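Local coordinates for choline kinase (PDB 4R78), which probably phosphorylates choline with ATP as phosphate donor, using a protein-kinase-like fold that here holds AMP, at residues Gln134-His137 against Thr138-Lys141; Glu180-Leu183 against Ala184-Gly187; Ala229-Glu233 against Ser234-Ser238; Pro254-His257 against Glu258-Ala261. One frame throughout, in Å; residues are numbered along the deposited sequence.

Contact 1: Gln134-His137 against Thr138-Lys141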
# COMPACT_ATOMS: atom_id res chain seq x y z
N GLN A 134 -1.95 -12.69 -9.84
CA GLN A 134 -3.06 -13.42 -10.44
C GLN A 134 -4.00 -13.92 -9.36
O GLN A 134 -5.22 -13.83 -9.50
CB GLN A 134 -2.56 -14.60 -11.26
CG GLN A 134 -1.90 -14.23 -12.56
CD GLN A 134 -1.44 -15.44 -13.33
OE1 GLN A 134 -0.91 -16.39 -12.76
NE2 GLN A 134 -1.65 -15.43 -14.64
N THR A 135 -3.43 -14.45 -8.28
CA THR A 135 -4.22 -14.99 -7.18
C THR A 135 -5.17 -13.94 -6.60
O THR A 135 -6.36 -14.22 -6.40
CB THR A 135 -3.31 -15.57 -6.06
OG1 THR A 135 -2.65 -16.74 -6.55
CG2 THR A 135 -4.13 -15.94 -4.83
N ILE A 136 -4.66 -12.74 -6.35
CA ILE A 136 -5.52 -11.71 -5.79
C ILE A 136 -6.55 -11.21 -6.81
O ILE A 136 -7.73 -11.11 -6.49
CB ILE A 136 -4.74 -10.54 -5.10
CG1 ILE A 136 -5.70 -9.46 -4.58
CG2 ILE A 136 -3.72 -9.92 -6.02
CD1 ILE A 136 -6.67 -9.94 -3.50
N HIS A 137 -6.12 -10.96 -8.04
CA HIS A 137 -7.02 -10.38 -9.03
C HIS A 137 -8.11 -11.33 -9.53
O HIS A 137 -9.16 -10.86 -9.98
CB HIS A 137 -6.25 -9.76 -10.20
CG HIS A 137 -5.35 -8.64 -9.78
ND1 HIS A 137 -4.25 -8.26 -10.51
CD2 HIS A 137 -5.36 -7.85 -8.68
CE1 HIS A 137 -3.64 -7.26 -9.90
NE2 HIS A 137 -4.29 -7.00 -8.78
N THR A 138 -7.88 -12.63 -9.41
CA THR A 138 -8.87 -13.64 -9.81
C THR A 138 -9.54 -14.31 -8.61
O THR A 138 -10.19 -15.35 -8.76
CB THR A 138 -8.24 -14.73 -10.70
OG1 THR A 138 -7.29 -15.49 -9.93
CG2 THR A 138 -7.55 -14.13 -11.92
N SER A 139 -9.39 -13.73 -7.42
CA SER A 139 -9.90 -14.34 -6.19
C SER A 139 -11.42 -14.43 -6.14
O SER A 139 -11.96 -15.23 -5.37
CB SER A 139 -9.40 -13.56 -4.97
OG SER A 139 -10.10 -12.33 -4.84
N ALA A 140 -12.09 -13.61 -6.95
CA ALA A 140 -13.55 -13.43 -6.95
C ALA A 140 -14.08 -12.88 -5.63
O ALA A 140 -15.29 -12.83 -5.41
CB ALA A 140 -14.27 -14.74 -7.33
N LYS A 141 -13.17 -12.44 -4.75
CA LYS A 141 -13.56 -11.90 -3.45
C LYS A 141 -14.06 -10.48 -3.59
O LYS A 141 -13.50 -9.68 -4.35
CB LYS A 141 -12.40 -11.98 -2.46
CG LYS A 141 -12.01 -13.41 -2.12
CD LYS A 141 -10.78 -13.49 -1.23
CE LYS A 141 -10.52 -14.93 -0.80
NZ LYS A 141 -11.53 -15.48 0.16
O HOH W 1 -7.46 -16.69 -6.66
O HOH W 2 -11.47 -11.41 -8.66
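Thr138 folds its hydroxyl back onto the last turn of helix 126-137, where Gln134 O takes two hydrogen bonds from this one residue in a C-terminal helix end followed by an ST turn. Thr138 N lies 2.9 Å from Gln134 O, and Thr138 OG1 lies closer, 2.7 Å from the same Gln134 O. The two donors come from opposite faces of the carbonyl plane, the hydroxyl standing well above it. OG1 reaches this place because it sits between the backbone N and the carbonyl carbon of its own residue (chi1 66°), which leaves CG2 also leaning on the Gln134 oxygen.

Ser139 sits by the carbonyl of Ile136. Its backbone N donates to Ile136 O over 3.2 Å, approaching from above the carbonyl plane, and Ser139 OG is 3.1 Å from the same Ile136 O. Ser192 joins both of these oxygens through its own hydroxyl, so the helix end is tied to strand 191-193. His137 points its ring in the other direction, into the protein, where ND1 meets Tyr248 and NE2 meets Asp226; with both nitrogens held, the rotation of the ring is fixed. The imidazole thereby links helix 126-137 to helices 223-233 and 238-248. A water spans the turn, donating to His137 O at 2.7 Å and accepting from Ala140 N at 2.9 Å. The ST turn itself is closed by Lys141 N, which donates to Ser139 OG over 3.1 Å.

Contact 2: Glu180-Leu183 against Ala184-Gly187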
# COMPACT_ATOMS: atom_id res chain seq x y z
N GLU A 180 -10.11 11.01 -15.96
CA GLU A 180 -11.32 10.29 -15.53
C GLU A 180 -12.20 9.91 -16.72
O GLU A 180 -12.69 8.78 -16.79
CB GLU A 180 -12.11 11.12 -14.51
CG GLU A 180 -13.27 10.35 -13.87
CD GLU A 180 -13.88 11.05 -12.65
OE1 GLU A 180 -13.62 12.25 -12.43
OE2 GLU A 180 -14.62 10.38 -11.91
N LYS A 181 -12.37 10.85 -17.65
CA LYS A 181 -13.16 10.61 -18.87
C LYS A 181 -12.56 9.51 -19.74
O LYS A 181 -13.30 8.68 -20.29
CB LYS A 181 -13.31 11.92 -19.67
CG LYS A 181 -13.98 11.79 -21.04
CD LYS A 181 -15.44 11.37 -20.94
CE LYS A 181 -16.06 11.20 -22.33
NZ LYS A 181 -17.47 10.75 -22.22
N ARG A 182 -11.23 9.50 -19.88
CA ARG A 182 -10.56 8.47 -20.66
C ARG A 182 -10.76 7.10 -20.03
O ARG A 182 -11.09 6.14 -20.72
CB ARG A 182 -9.07 8.78 -20.84
CG ARG A 182 -8.31 7.76 -21.70
CD ARG A 182 -8.90 7.61 -23.10
NE ARG A 182 -8.13 6.69 -23.93
CZ ARG A 182 -8.51 6.24 -25.12
NH1 ARG A 182 -9.68 6.60 -25.64
NH2 ARG A 182 -7.73 5.41 -25.79
N LEU A 183 -10.60 7.02 -18.71
CA LEU A 183 -10.82 5.76 -18.00
C LEU A 183 -12.25 5.24 -18.16
O LEU A 183 -12.46 4.04 -18.32
CB LEU A 183 -10.43 5.86 -16.52
CG LEU A 183 -8.93 5.87 -16.19
CD1 LEU A 183 -8.71 6.23 -14.73
CD2 LEU A 183 -8.25 4.53 -16.53
N ALA A 184 -13.22 6.15 -18.14
CA ALA A 184 -14.63 5.79 -18.36
C ALA A 184 -14.86 5.24 -19.77
O ALA A 184 -15.61 4.27 -19.95
CB ALA A 184 -15.54 6.97 -18.08
N ASP A 185 -14.21 5.85 -20.76
CA ASP A 185 -14.31 5.39 -22.15
C ASP A 185 -13.70 4.00 -22.34
O ASP A 185 -14.31 3.13 -22.98
CB ASP A 185 -13.65 6.40 -23.10
CG ASP A 185 -13.92 6.11 -24.57
OD1 ASP A 185 -14.87 5.35 -24.89
OD2 ASP A 185 -13.20 6.65 -25.43
N LEU A 186 -12.52 3.78 -21.77
CA LEU A 186 -11.85 2.48 -21.84
C LEU A 186 -12.65 1.41 -21.11
O LEU A 186 -12.68 0.25 -21.53
CB LEU A 186 -10.43 2.57 -21.26
CG LEU A 186 -9.42 3.47 -21.97
CD1 LEU A 186 -8.16 3.62 -21.15
CD2 LEU A 186 -9.10 2.96 -23.37
N GLY A 187 -13.33 1.82 -20.04
CA GLY A 187 -14.12 0.92 -19.20
C GLY A 187 -13.28 0.43 -18.04
O GLY A 187 -12.31 -0.29 -18.24
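The guanidinium of Arg182 has Leu186 over one face: CD2 of Leu186 stands 3.7 Å from Arg182 NH2, displaced toward the rim of the flat group. Asp185 comes in obliquely, its OD2 3.5 Å from Arg182 NH1, a long salt bridge in which the carboxylate and guanidinium planes are turned 69° from each other. With CG anti to the backbone N and a bend at chi2 (58°), the arginine chain runs forward along the helix and its head lies beside Asp185 and Leu186. Arg182 NE is turned to a stronger partner, Glu258 of helix 257-280, which probably fixes the guanidinium more firmly than Asp185 does.

All this happens on the last turns of helix 179-186, whose backbone keeps regular i to i+4 bonds: Leu186 N donates to Arg182 O at 3.0 Å, and Leu186 CG approaches the same oxygen to 3.4 Å. Leu183 looks elsewhere, packing its buried side chain on Phe150, Ile262 and Tyr263, while Asp185 stays at the surface. Gly187 leaves the helix with a positive phi of 94°, where the absence of a side chain spares Leu186 O a clash, and its N still donates to Leu183 O at 2.9 Å.

Contact 3: Ala229-Glu233 against Ser234-Ser238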
# COMPACT_ATOMS: atom_id res chain seq x y z
N ALA A 229 1.41 0.16 -9.91
CA ALA A 229 2.12 0.34 -8.64
C ALA A 229 3.37 -0.52 -8.55
O ALA A 229 4.44 -0.02 -8.20
CB ALA A 229 1.19 0.08 -7.46
N LEU A 230 3.24 -1.81 -8.87
CA LEU A 230 4.39 -2.70 -8.87
C LEU A 230 5.50 -2.14 -9.76
O LEU A 230 6.66 -2.02 -9.33
CB LEU A 230 3.99 -4.10 -9.36
CG LEU A 230 5.10 -5.16 -9.33
CD1 LEU A 230 5.35 -5.65 -7.91
CD2 LEU A 230 4.73 -6.32 -10.24
N PHE A 231 5.13 -1.75 -10.98
CA PHE A 231 6.09 -1.26 -11.97
C PHE A 231 6.72 0.06 -11.53
O PHE A 231 7.94 0.21 -11.58
CB PHE A 231 5.40 -1.07 -13.33
CG PHE A 231 4.93 -2.34 -13.98
CD1 PHE A 231 5.23 -3.59 -13.45
CD2 PHE A 231 4.20 -2.28 -15.17
CE1 PHE A 231 4.80 -4.76 -14.08
CE2 PHE A 231 3.77 -3.43 -15.81
CZ PHE A 231 4.07 -4.67 -15.27
N LEU A 232 5.89 0.99 -11.07
CA LEU A 232 6.36 2.33 -10.71
C LEU A 232 7.22 2.32 -9.45
O LEU A 232 8.27 2.96 -9.40
CB LEU A 232 5.18 3.30 -10.55
CG LEU A 232 5.50 4.80 -10.43
CD1 LEU A 232 6.23 5.30 -11.66
CD2 LEU A 232 4.22 5.59 -10.20
N GLU A 233 6.76 1.60 -8.43
CA GLU A 233 7.45 1.60 -7.14
C GLU A 233 8.80 0.89 -7.17
O GLU A 233 9.67 1.18 -6.35
CB GLU A 233 6.56 1.00 -6.03
CG GLU A 233 5.25 1.77 -5.78
CD GLU A 233 5.41 3.08 -5.01
OE1 GLU A 233 6.56 3.53 -4.77
OE2 GLU A 233 4.38 3.66 -4.63
N SER A 234 8.99 -0.02 -8.12
CA SER A 234 10.28 -0.70 -8.29
C SER A 234 11.06 -0.22 -9.52
O SER A 234 12.10 -0.79 -9.86
CB SER A 234 10.10 -2.21 -8.35
OG SER A 234 9.77 -2.74 -7.07
N GLU A 235 10.55 0.83 -10.17
CA GLU A 235 11.17 1.42 -11.36
C GLU A 235 11.56 0.36 -12.40
O GLU A 235 12.71 0.26 -12.82
CB GLU A 235 12.37 2.29 -10.98
CG GLU A 235 12.02 3.48 -10.10
CD GLU A 235 13.15 4.48 -9.99
OE1 GLU A 235 13.69 4.88 -11.04
OE2 GLU A 235 13.48 4.87 -8.86
N PHE A 236 10.57 -0.45 -12.80
CA PHE A 236 10.77 -1.45 -13.84
C PHE A 236 11.19 -0.79 -15.14
O PHE A 236 10.67 0.26 -15.52
CB PHE A 236 9.46 -2.21 -14.09
CG PHE A 236 9.19 -3.36 -13.14
CD1 PHE A 236 8.43 -4.44 -13.57
CD2 PHE A 236 9.69 -3.36 -11.84
CE1 PHE A 236 8.14 -5.50 -12.72
CE2 PHE A 236 9.41 -4.43 -10.98
CZ PHE A 236 8.64 -5.50 -11.42
N THR A 237 12.13 -1.42 -15.83
CA THR A 237 12.47 -1.05 -17.20
C THR A 237 11.36 -1.52 -18.12
O THR A 237 10.50 -2.30 -17.71
CB THR A 237 13.76 -1.74 -17.65
OG1 THR A 237 13.57 -3.16 -17.58
CG2 THR A 237 14.93 -1.34 -16.75
N SER A 238 11.38 -1.07 -19.37
CA SER A 238 10.43 -1.57 -20.37
C SER A 238 10.53 -3.09 -20.53
O SER A 238 9.50 -3.76 -20.67
CB SER A 238 10.62 -0.87 -21.72
OG SER A 238 11.90 -1.11 -22.26
O HOH W 3 7.19 -2.58 -6.67
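Phe236 N donates an almost straight bond to Phe231 O (3.0 Å), in the carbonyl plane, while Glu235 N makes a weak one to Leu232 O (3.2 Å). The turn carries Phe236 back over the helix, and CG anti to its carbonyl carbon (chi1 -84°) swings the ring over Phe231 CA. That ring lies near parallel to the ring of Phe231, the planes 29° apart, but slid so far that they hardly overlap, with centroids 5.1 Å apart. The closest approach is oblique, Phe231 CD1 to Phe236 CD1 at 3.3 Å. Over one face of the Phe236 ring stands Phe231 CA, 4.3 Å from the ring centroid, a CH-pi contact, while Phe236 CZ abuts Leu230 CG.

These bonds make a Schellman motif that ends helix 223-233, with Glu235 at positive phi as its C-prime residue. Thr237 then serves as the N-cap of helix 238-248, so the chain turns from one helix to the next within a few residues. Both rings are buried where helices 223-233 and 238-248 meet, Phe231 also reaching Ile260 and Phe236 also meeting Phe126. On the other side of the helix Glu233 forms a salt bridge with Arg292, next to a bound MES buffer molecule. Ser234 OG donates to a water at 2.6 Å, and that water donates in turn to Leu230 O at 2.8 Å.

Contact 4: Pro254-His257 against Glu258-Ala261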
# COMPACT_ATOMS: atom_id res chain seq x y z
N PRO A 254 -6.62 -9.84 -18.04
CA PRO A 254 -6.20 -9.12 -19.24
C PRO A 254 -5.34 -7.90 -18.89
O PRO A 254 -5.40 -7.39 -17.76
CB PRO A 254 -7.52 -8.68 -19.87
CG PRO A 254 -8.46 -8.56 -18.71
CD PRO A 254 -8.07 -9.69 -17.81
N VAL A 255 -4.55 -7.44 -19.86
CA VAL A 255 -3.63 -6.32 -19.67
C VAL A 255 -3.99 -5.15 -20.58
O VAL A 255 -4.30 -5.33 -21.76
CB VAL A 255 -2.17 -6.78 -19.94
CG1 VAL A 255 -1.21 -5.58 -20.05
CG2 VAL A 255 -1.70 -7.75 -18.86
N SER A 256 -3.94 -3.94 -20.01
CA SER A 256 -4.09 -2.70 -20.76
C SER A 256 -2.91 -1.78 -20.46
O SER A 256 -2.80 -1.26 -19.35
CB SER A 256 -5.41 -2.00 -20.39
OG SER A 256 -5.43 -0.66 -20.87
N HIS A 257 -2.05 -1.58 -21.45
CA HIS A 257 -0.89 -0.70 -21.30
C HIS A 257 -1.29 0.74 -21.02
O HIS A 257 -0.64 1.41 -20.22
CB HIS A 257 0.02 -0.77 -22.54
CG HIS A 257 0.80 -2.04 -22.65
ND1 HIS A 257 0.24 -3.22 -23.11
CD2 HIS A 257 2.09 -2.32 -22.36
CE1 HIS A 257 1.16 -4.17 -23.11
NE2 HIS A 257 2.29 -3.65 -22.66
N GLU A 258 -2.36 1.21 -21.66
CA GLU A 258 -2.81 2.59 -21.45
C GLU A 258 -3.30 2.82 -20.03
O GLU A 258 -2.98 3.86 -19.43
CB GLU A 258 -3.87 3.01 -22.47
CG GLU A 258 -4.16 4.51 -22.41
CD GLU A 258 -5.18 4.99 -23.42
OE1 GLU A 258 -5.66 4.19 -24.25
OE2 GLU A 258 -5.50 6.20 -23.39
N LYS A 259 -4.05 1.87 -19.48
CA LYS A 259 -4.52 1.98 -18.10
C LYS A 259 -3.34 2.03 -17.13
O LYS A 259 -3.35 2.82 -16.20
CB LYS A 259 -5.46 0.83 -17.73
CG LYS A 259 -6.88 0.98 -18.23
CD LYS A 259 -7.70 -0.22 -17.79
CE LYS A 259 -9.16 -0.06 -18.12
NZ LYS A 259 -9.89 -1.33 -17.80
N ILE A 260 -2.33 1.19 -17.36
CA ILE A 260 -1.13 1.22 -16.55
C ILE A 260 -0.50 2.62 -16.55
O ILE A 260 -0.17 3.16 -15.50
CB ILE A 260 -0.11 0.13 -16.98
CG1 ILE A 260 -0.67 -1.26 -16.67
CG2 ILE A 260 1.24 0.32 -16.29
CD1 ILE A 260 0.09 -2.40 -17.33
N ALA A 261 -0.36 3.21 -17.74
CA ALA A 261 0.23 4.53 -17.87
C ALA A 261 -0.57 5.59 -17.10
O ALA A 261 -0.00 6.44 -16.42
CB ALA A 261 0.36 4.92 -19.35
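Ser256 lies against the base of the Lys259 side chain, its OG 3.4 Å from Lys259 CG while its CB touches Lys259 CB and CD. The same hydroxyl oxygen accepts from the backbone: Lys259 N donates to Ser256 OG over 3.2 Å in a nearly straight bond (162°). The hydroxyl reaches that amide with OG anti to the backbone N of its own residue (chi1 166°). Lys259 itself is extended beyond CG and runs back past the serine, its ammonium leaving the turn for Asp222, Asp189 and Gly187 O. With two carboxylates around it, this buried lysine is probably held in its charged form.

Ser256 is thus the N-cap of helix 257-280, the first-turn amide of Lys259 finding in the side-chain oxygen the acceptor that an earlier turn would have supplied. The regular pattern starts at once: Ile260 N donates to Ser256 O at 3.2 Å, and Ala261 N to His257 O at 3.1 Å. Ile260 lays its CG1 branch on the same Ser256 carbonyl oxygen, 3.4 Å away, and packs beyond it on Met224, Ala228 and Phe231 of helix 223-233. Further back, Val255 CG1 grazes Ile260 CD1 at 4.4 Å and rests on Leu245 and Tyr248. His257 turns its ring outward from the turn, with NE2 on Glu242, and Glu258 sends its carboxylate to Tyr303.

Contacts 1 and 3 end helices, contact 4 begins one, and contact 2 covers the last turns of helix 179-186. Contact 3 is the most buried and relies on aromatic rings; contact 2, at the surface, relies on charge and a glycine exit; contacts 1 and 4 lie between and use hydroxyls to satisfy the helix-end backbone. Contact 4 joins two of the others, since helix 257-280 meets contact 2 mainly through polar bonds (Arg182 to Glu258, Gly187 to Lys259), with Leu186 packing beside them, and contact 3 through apolar packing. Contact 1 touches none of them, its nearest atoms being about 7 Å from contact 4, although Tyr248 takes part around both.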